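Local atomic coordinates of beta-hexosaminidase (Neisseria gonorrhoeae, PDB entry 6JTJ), a protein that probably recycles peptidoglycan by hydrolysing the terminal beta-1,4-linked N-acetylglucosamine from cell-wall fragments, as a family 3 glycoside hydrolase. Residues C[46-51]-C[348-353]; C[59-64]-C[93-98]; C[66-71]-C[336-341]. All blocks are in the same frame, centred on the assembly; numbering follows the deposited sequence.

Contact 1: residues C[46-51]-C[348-353]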
# COMPACT_ATOMS: atom_id res chain seq x y z
N PRO C 46 13.21 18.25 -17.19
CA PRO C 46 13.36 17.05 -16.36
C PRO C 46 12.32 16.89 -15.24
O PRO C 46 12.56 16.14 -14.31
CB PRO C 46 14.75 17.23 -15.75
CG PRO C 46 14.86 18.71 -15.57
CD PRO C 46 14.14 19.31 -16.76
N VAL C 47 11.20 17.58 -15.33
CA VAL C 47 10.17 17.47 -14.30
C VAL C 47 8.92 16.91 -14.93
O VAL C 47 8.51 17.37 -15.99
CB VAL C 47 9.86 18.84 -13.68
CG1 VAL C 47 8.70 18.75 -12.70
CG2 VAL C 47 11.08 19.41 -13.00
N MET C 48 8.32 15.92 -14.28
CA MET C 48 7.02 15.42 -14.69
C MET C 48 6.01 15.91 -13.67
O MET C 48 6.11 15.62 -12.49
CB MET C 48 7.02 13.90 -14.77
CG MET C 48 5.68 13.30 -15.18
SD MET C 48 5.74 11.52 -15.57
CE MET C 48 5.89 11.57 -17.35
N ALA C 49 5.06 16.70 -14.13
CA ALA C 49 4.10 17.32 -13.23
C ALA C 49 2.75 16.66 -13.45
O ALA C 49 2.69 15.60 -14.06
CB ALA C 49 4.06 18.82 -13.47
N ASP C 50 1.69 17.27 -12.96
CA ASP C 50 0.35 16.74 -13.18
C ASP C 50 -0.66 17.88 -13.18
O ASP C 50 -0.29 19.04 -13.18
CB ASP C 50 0.03 15.68 -12.12
CG ASP C 50 -0.10 16.26 -10.74
OD1 ASP C 50 0.02 17.50 -10.56
OD2 ASP C 50 -0.29 15.44 -9.80
N ILE C 51 -1.93 17.54 -13.22
CA ILE C 51 -2.96 18.56 -13.37
C ILE C 51 -4.16 18.20 -12.52
O ILE C 51 -4.31 17.05 -12.09
CB ILE C 51 -3.33 18.79 -14.85
CG1 ILE C 51 -3.71 17.48 -15.53
CG2 ILE C 51 -2.15 19.43 -15.57
CD1 ILE C 51 -4.33 17.68 -16.90
N GLY C 348 16.83 12.17 -25.72
CA GLY C 348 16.68 10.85 -26.31
C GLY C 348 15.91 9.90 -25.40
O GLY C 348 15.11 9.08 -25.87
N ARG C 349 16.16 10.00 -24.10
CA ARG C 349 15.45 9.18 -23.12
C ARG C 349 13.95 9.48 -23.08
O ARG C 349 13.14 8.57 -23.01
CB ARG C 349 16.09 9.33 -21.73
CG ARG C 349 17.39 8.55 -21.62
CD ARG C 349 18.17 8.84 -20.35
NE ARG C 349 19.38 8.03 -20.32
CZ ARG C 349 20.41 8.24 -19.52
NH1 ARG C 349 20.39 9.25 -18.65
NH2 ARG C 349 21.47 7.45 -19.57
N TRP C 350 13.57 10.76 -23.10
CA TRP C 350 12.15 11.12 -23.24
C TRP C 350 11.60 10.61 -24.58
O TRP C 350 10.48 10.10 -24.65
CB TRP C 350 11.96 12.64 -23.23
CG TRP C 350 11.81 13.37 -21.90
CD1 TRP C 350 12.59 14.40 -21.45
CD2 TRP C 350 10.77 13.20 -20.92
NE1 TRP C 350 12.12 14.85 -20.25
CE2 TRP C 350 10.99 14.16 -19.91
CE3 TRP C 350 9.68 12.34 -20.80
CZ2 TRP C 350 10.18 14.28 -18.79
CZ3 TRP C 350 8.85 12.47 -19.69
CH2 TRP C 350 9.11 13.42 -18.70
N GLN C 351 12.35 10.80 -25.66
CA GLN C 351 11.84 10.53 -26.99
C GLN C 351 11.59 9.05 -27.22
O GLN C 351 10.63 8.68 -27.88
CB GLN C 351 12.77 11.09 -28.09
CG GLN C 351 12.18 11.01 -29.52
CD GLN C 351 10.67 11.42 -29.68
OE1 GLN C 351 10.12 12.27 -28.95
NE2 GLN C 351 10.00 10.79 -30.64
N TYR C 352 12.46 8.21 -26.68
CA TYR C 352 12.26 6.77 -26.72
C TYR C 352 10.88 6.35 -26.15
O TYR C 352 10.31 5.36 -26.60
CB TYR C 352 13.38 6.08 -25.95
CG TYR C 352 13.42 4.57 -26.08
CD1 TYR C 352 13.75 3.95 -27.30
CD2 TYR C 352 13.14 3.76 -24.99
CE1 TYR C 352 13.80 2.57 -27.41
CE2 TYR C 352 13.19 2.38 -25.09
CZ TYR C 352 13.51 1.79 -26.29
OH TYR C 352 13.54 0.41 -26.36
N MET C 353 10.33 7.13 -25.22
CA MET C 353 9.02 6.82 -24.63
C MET C 353 7.81 7.33 -25.42
O MET C 353 6.68 7.02 -25.05
CB MET C 353 8.95 7.38 -23.21
CG MET C 353 9.94 6.72 -22.24
SD MET C 353 9.71 7.29 -20.55
CE MET C 353 9.77 9.08 -20.69
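The methyl end of Met-48 meets the indole of Trp-350, and this pair accounts for most of the contact between residues 46-51 and 348-353. Trp-350 gives up the most surface and Met-48 comes next. Met-48 CE lies in the plane of the indole, at the edge of its six-membered ring, 3.9 Å from Trp-350 CZ3 and 4.0 Å from Trp-350 CH2. The contact is apolar: the methyl group, not the sulfur, meets the ring edge. The chain of Met-48 starts out extended, with CG anti to the backbone N (chi1 180°). It then bends at the sulfur (chi3 -97°), and the bend turns CE to the ring. Val-47 contributes through its backbone: Val-47 O is 4.5 Å from Trp-350 CZ2, a loose approach at an oblique angle. No hydrogen bond joins the two segments. The polar end of the indole is satisfied by Gly-45 O, to which Trp-350 NE1 donates. Ile-321 touches both Met-48 and Trp-350, so the pair is tied to the neighbouring strand 321-323. All three touching residues are buried. The side chain of Met-48 lies about 8 Å from a bound N-acetylglucosamine. Strand 47-49 runs parallel to strands 69-74 and 321-323 on either side. Helix 346-352 sets its tryptophan at the N-terminal ends of strands 47-49 and 321-323, in the TIM-barrel-like fold of family 3 glycoside hydrolases.

Contact 2: residues C[59-64]-C[93-98]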
# COMPACT_ATOMS: atom_id res chain seq x y z
N GLU C 59 -3.82 28.82 -15.72
CA GLU C 59 -2.66 28.73 -14.84
C GLU C 59 -1.84 27.48 -15.16
O GLU C 59 -0.61 27.55 -15.22
CB GLU C 59 -3.13 28.69 -13.40
CG GLU C 59 -2.02 28.76 -12.36
CD GLU C 59 -2.55 28.74 -10.94
OE1 GLU C 59 -3.71 29.14 -10.71
OE2 GLU C 59 -1.82 28.30 -10.02
N GLU C 60 -2.52 26.36 -15.39
CA GLU C 60 -1.86 25.10 -15.75
C GLU C 60 -1.15 25.21 -17.09
O GLU C 60 -0.00 24.75 -17.23
CB GLU C 60 -2.87 23.93 -15.73
CG GLU C 60 -3.20 23.46 -14.31
CD GLU C 60 -4.41 22.55 -14.21
OE1 GLU C 60 -5.19 22.49 -15.19
OE2 GLU C 60 -4.61 21.91 -13.15
N LYS C 61 -1.80 25.83 -18.07
CA LYS C 61 -1.18 26.06 -19.38
C LYS C 61 0.14 26.80 -19.24
O LYS C 61 1.14 26.42 -19.84
CB LYS C 61 -2.11 26.85 -20.30
CG LYS C 61 -3.31 26.04 -20.76
CD LYS C 61 -4.23 26.84 -21.66
CE LYS C 61 -5.44 26.01 -22.04
NZ LYS C 61 -6.40 26.77 -22.89
N GLN C 62 0.15 27.84 -18.42
CA GLN C 62 1.37 28.61 -18.22
C GLN C 62 2.41 27.77 -17.52
O GLN C 62 3.57 27.78 -17.90
CB GLN C 62 1.09 29.89 -17.43
CG GLN C 62 0.40 30.96 -18.27
CD GLN C 62 -0.33 31.98 -17.43
OE1 GLN C 62 -1.58 32.05 -17.39
NE2 GLN C 62 0.45 32.80 -16.75
N ARG C 63 1.99 27.02 -16.50
CA ARG C 63 2.91 26.12 -15.81
C ARG C 63 3.55 25.11 -16.77
O ARG C 63 4.75 24.93 -16.73
CB ARG C 63 2.20 25.40 -14.67
CG ARG C 63 3.10 24.47 -13.89
CD ARG C 63 2.63 24.28 -12.46
NE ARG C 63 1.19 24.15 -12.42
CZ ARG C 63 0.35 24.96 -11.79
NH1 ARG C 63 0.77 26.00 -11.08
NH2 ARG C 63 -0.94 24.71 -11.88
N LEU C 64 2.75 24.51 -17.65
CA LEU C 64 3.27 23.45 -18.52
C LEU C 64 4.16 23.98 -19.63
O LEU C 64 4.80 23.19 -20.34
CB LEU C 64 2.14 22.60 -19.11
CG LEU C 64 1.13 21.89 -18.19
CD1 LEU C 64 0.58 20.64 -18.86
CD2 LEU C 64 1.67 21.56 -16.80
N LYS C 93 -0.73 18.39 -25.49
CA LYS C 93 0.25 18.21 -26.56
C LYS C 93 0.41 19.48 -27.40
O LYS C 93 1.50 19.77 -27.89
CB LYS C 93 -0.13 17.03 -27.45
CG LYS C 93 -0.15 15.70 -26.71
CD LYS C 93 0.36 14.54 -27.56
CE LYS C 93 0.71 13.32 -26.70
NZ LYS C 93 2.07 13.37 -26.04
N ALA C 94 -0.67 20.23 -27.56
CA ALA C 94 -0.66 21.44 -28.39
C ALA C 94 0.21 22.57 -27.83
O ALA C 94 0.57 23.48 -28.56
CB ALA C 94 -2.09 21.94 -28.60
N LEU C 95 0.53 22.52 -26.53
CA LEU C 95 1.23 23.62 -25.90
C LEU C 95 2.63 23.86 -26.42
O LEU C 95 3.10 25.00 -26.43
CB LEU C 95 1.31 23.42 -24.38
CG LEU C 95 -0.01 23.49 -23.62
CD1 LEU C 95 0.25 23.10 -22.17
CD2 LEU C 95 -0.65 24.87 -23.70
N ARG C 96 3.32 22.80 -26.83
CA ARG C 96 4.74 22.90 -27.16
C ARG C 96 5.22 21.69 -27.90
O ARG C 96 4.51 20.70 -28.01
CB ARG C 96 5.57 23.11 -25.88
CG ARG C 96 5.32 22.05 -24.81
CD ARG C 96 5.87 22.44 -23.44
NE ARG C 96 7.29 22.15 -23.29
CZ ARG C 96 7.99 22.38 -22.19
NH1 ARG C 96 7.40 22.91 -21.11
NH2 ARG C 96 9.29 22.09 -22.16
N THR C 97 6.43 21.81 -28.42
CA THR C 97 7.11 20.75 -29.16
C THR C 97 8.57 20.70 -28.72
O THR C 97 9.15 21.74 -28.45
CB THR C 97 7.09 21.05 -30.67
OG1 THR C 97 5.76 21.34 -31.06
CG2 THR C 97 7.61 19.86 -31.49
N PRO C 98 9.16 19.50 -28.59
CA PRO C 98 8.51 18.18 -28.62
C PRO C 98 7.36 18.10 -27.61
O PRO C 98 7.43 18.73 -26.54
CB PRO C 98 9.64 17.23 -28.24
CG PRO C 98 10.88 17.94 -28.64
CD PRO C 98 10.61 19.39 -28.37
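This is a partly buried contact between a short helix and the loop next to another, with an apolar part and one hydrogen bond. It joins helix 58-64 to residues 93-98, which include the last part of helix 82-94 and the loop beyond. It lies away from the annotated sites. Leu-95 loses the most surface and uses both methyl groups. Leu-95 CD1 packs 3.6 Å from Leu-64 CB. Leu-95 CD2 sits 4.1 Å from Lys-61 CG, against the aliphatic start of the lysine, and these two side chains cross at about a right angle. Beyond CG the lysine chain is extended and takes no further part. Strand 69-74 lies between the two helices in sequence, so helix 58-64, the strand and helix 82-94 form successive elements of the alternating helix-strand pattern of a TIM-barrel-like domain. Leu-64 also touches Ile-72 of that strand. The polar part is a bond from Arg-96 NH1 to Leu-64 O, 2.7 Å long, with an N-H...O angle of 150°. The oxygen lies near the guanidinium plane, at its edge, while the donor is tilted 33° from the plane of the carbonyl. A bend at chi3 (-83°) brings the guanidinium to this carbonyl. The same NH1 also donates to Asp-66 O, so one nitrogen grips two backbone oxygens, Leu-64 O and Asp-66 O.

Contact 3: residues C[66-71]-C[336-341]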
# COMPACT_ATOMS: atom_id res chain seq x y z
N ASP C 66 6.61 25.97 -18.90
CA ASP C 66 7.90 26.19 -18.26
C ASP C 66 8.92 25.19 -18.79
O ASP C 66 8.63 24.00 -18.89
CB ASP C 66 7.74 26.08 -16.75
CG ASP C 66 8.92 26.62 -15.98
OD1 ASP C 66 10.05 26.11 -16.15
OD2 ASP C 66 8.72 27.54 -15.17
N PRO C 67 10.13 25.66 -19.15
CA PRO C 67 11.14 24.73 -19.68
C PRO C 67 11.59 23.61 -18.71
O PRO C 67 12.19 22.64 -19.15
CB PRO C 67 12.34 25.65 -20.02
CG PRO C 67 12.08 26.94 -19.31
CD PRO C 67 10.59 27.06 -19.18
N ALA C 68 11.30 23.77 -17.42
CA ALA C 68 11.59 22.73 -16.43
C ALA C 68 10.73 21.47 -16.62
O ALA C 68 11.13 20.38 -16.23
CB ALA C 68 11.42 23.28 -15.02
N ILE C 69 9.58 21.63 -17.25
CA ILE C 69 8.64 20.54 -17.41
C ILE C 69 8.83 19.80 -18.72
O ILE C 69 9.04 20.42 -19.77
CB ILE C 69 7.22 21.08 -17.23
CG1 ILE C 69 7.09 21.57 -15.80
CG2 ILE C 69 6.19 20.00 -17.56
CD1 ILE C 69 5.71 22.06 -15.42
N GLY C 70 8.83 18.46 -18.64
CA GLY C 70 8.95 17.60 -19.83
C GLY C 70 7.82 16.61 -20.04
O GLY C 70 7.70 16.04 -21.11
N GLY C 71 6.97 16.42 -19.02
CA GLY C 71 5.86 15.49 -19.14
C GLY C 71 4.82 15.64 -18.04
O GLY C 71 4.99 16.44 -17.12
N ASP C 336 10.69 27.95 -10.42
CA ASP C 336 11.10 29.35 -10.31
C ASP C 336 12.61 29.47 -10.08
O ASP C 336 13.11 29.12 -9.00
CB ASP C 336 10.35 30.03 -9.17
CG ASP C 336 10.73 31.47 -9.01
OD1 ASP C 336 10.60 32.23 -10.00
OD2 ASP C 336 11.18 31.85 -7.92
N GLY C 337 13.32 29.97 -11.08
CA GLY C 337 14.77 30.08 -11.01
C GLY C 337 15.49 28.75 -11.13
O GLY C 337 16.63 28.61 -10.70
N PHE C 338 14.80 27.76 -11.70
CA PHE C 338 15.32 26.40 -11.79
C PHE C 338 16.40 26.32 -12.85
O PHE C 338 16.20 26.76 -13.97
CB PHE C 338 14.19 25.44 -12.16
CG PHE C 338 14.61 24.00 -12.23
CD1 PHE C 338 14.91 23.29 -11.07
CD2 PHE C 338 14.69 23.34 -13.45
CE1 PHE C 338 15.30 21.96 -11.14
CE2 PHE C 338 15.07 22.01 -13.53
CZ PHE C 338 15.38 21.32 -12.36
N THR C 339 17.55 25.78 -12.49
CA THR C 339 18.58 25.49 -13.49
C THR C 339 18.48 24.02 -13.91
O THR C 339 18.51 23.12 -13.07
CB THR C 339 20.01 25.80 -12.98
OG1 THR C 339 20.08 27.19 -12.65
CG2 THR C 339 21.05 25.51 -14.08
N ILE C 340 18.32 23.81 -15.21
CA ILE C 340 18.19 22.47 -15.77
C ILE C 340 19.53 21.77 -15.68
O ILE C 340 20.51 22.24 -16.24
CB ILE C 340 17.71 22.52 -17.22
CG1 ILE C 340 16.25 22.98 -17.25
CG2 ILE C 340 17.87 21.16 -17.90
CD1 ILE C 340 15.75 23.40 -18.62
N PRO C 341 19.60 20.64 -14.94
CA PRO C 341 20.91 19.99 -14.84
C PRO C 341 21.36 19.53 -16.21
O PRO C 341 20.55 19.13 -17.03
CB PRO C 341 20.65 18.79 -13.91
CG PRO C 341 19.37 19.09 -13.22
CD PRO C 341 18.57 19.94 -14.17
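With chi1 at -178°, Phe-338 extends CG opposite its backbone N, and the ring reaches the methyl group of Ala-68. Ile-340 has CG1 anti to the carbonyl carbon (chi1 -70°), and this brings CD1 to Pro-67. Residues 66-71 begin with a type I beta turn from Asp-66 to Ile-69 and continue into strand 69-74, which runs parallel to its neighbours 47-49 and 101-108 in the TIM-barrel-like domain. The other segment is the loop after helix 328-335, so the contact closes this loop over the start of the strand. Ala-68 CB is 3.6 Å from Phe-338 CD2 and approaches the ring obliquely. The ring also packs on Phe-315 of helix 307-317 and on Pro-46. Ile-340 CD1 lies 3.7 Å from Pro-67 O and 4.3 Å from Pro-67 CB, at the more exposed side of the contact. No hydrogen bond passes between the two segments. Within the turn, Ile-69 N donates to Asp-66 O. Asp-66 OD2 forms a salt bridge to Arg-335, whose side chain also touches Ala-68. The aspartate closes an Asx turn as well: Ala-68 N donates to Asp-66 OD1 over 2.9 Å, at an angle of 168°, using the anti lone pair of that oxygen.

Overall arrangement
Contact 1 is the core contact. Contact 2 is partly buried, and contact 3 reaches the surface with the exposed Pro-67 and Ile-340. The centres of contacts 2 and 3 lie about 22 and 21 Å from the centre of the chain, that of contact 1 about 11 Å. Contacts 1 and 3 share one sheet: Val-47 O and Gly-70 N, and Ala-49 N and Gly-71 O, probably form hydrogen bonds between strands 47-49 and 69-74. Contact 2 concerns helices next to these strands in the chain, and Arg-96 joins it to contact 3. Contacts 1 and 3 are mainly apolar and have no hydrogen bond across their segments, whereas contact 2 adds a charged side chain bonded to a backbone carbonyl.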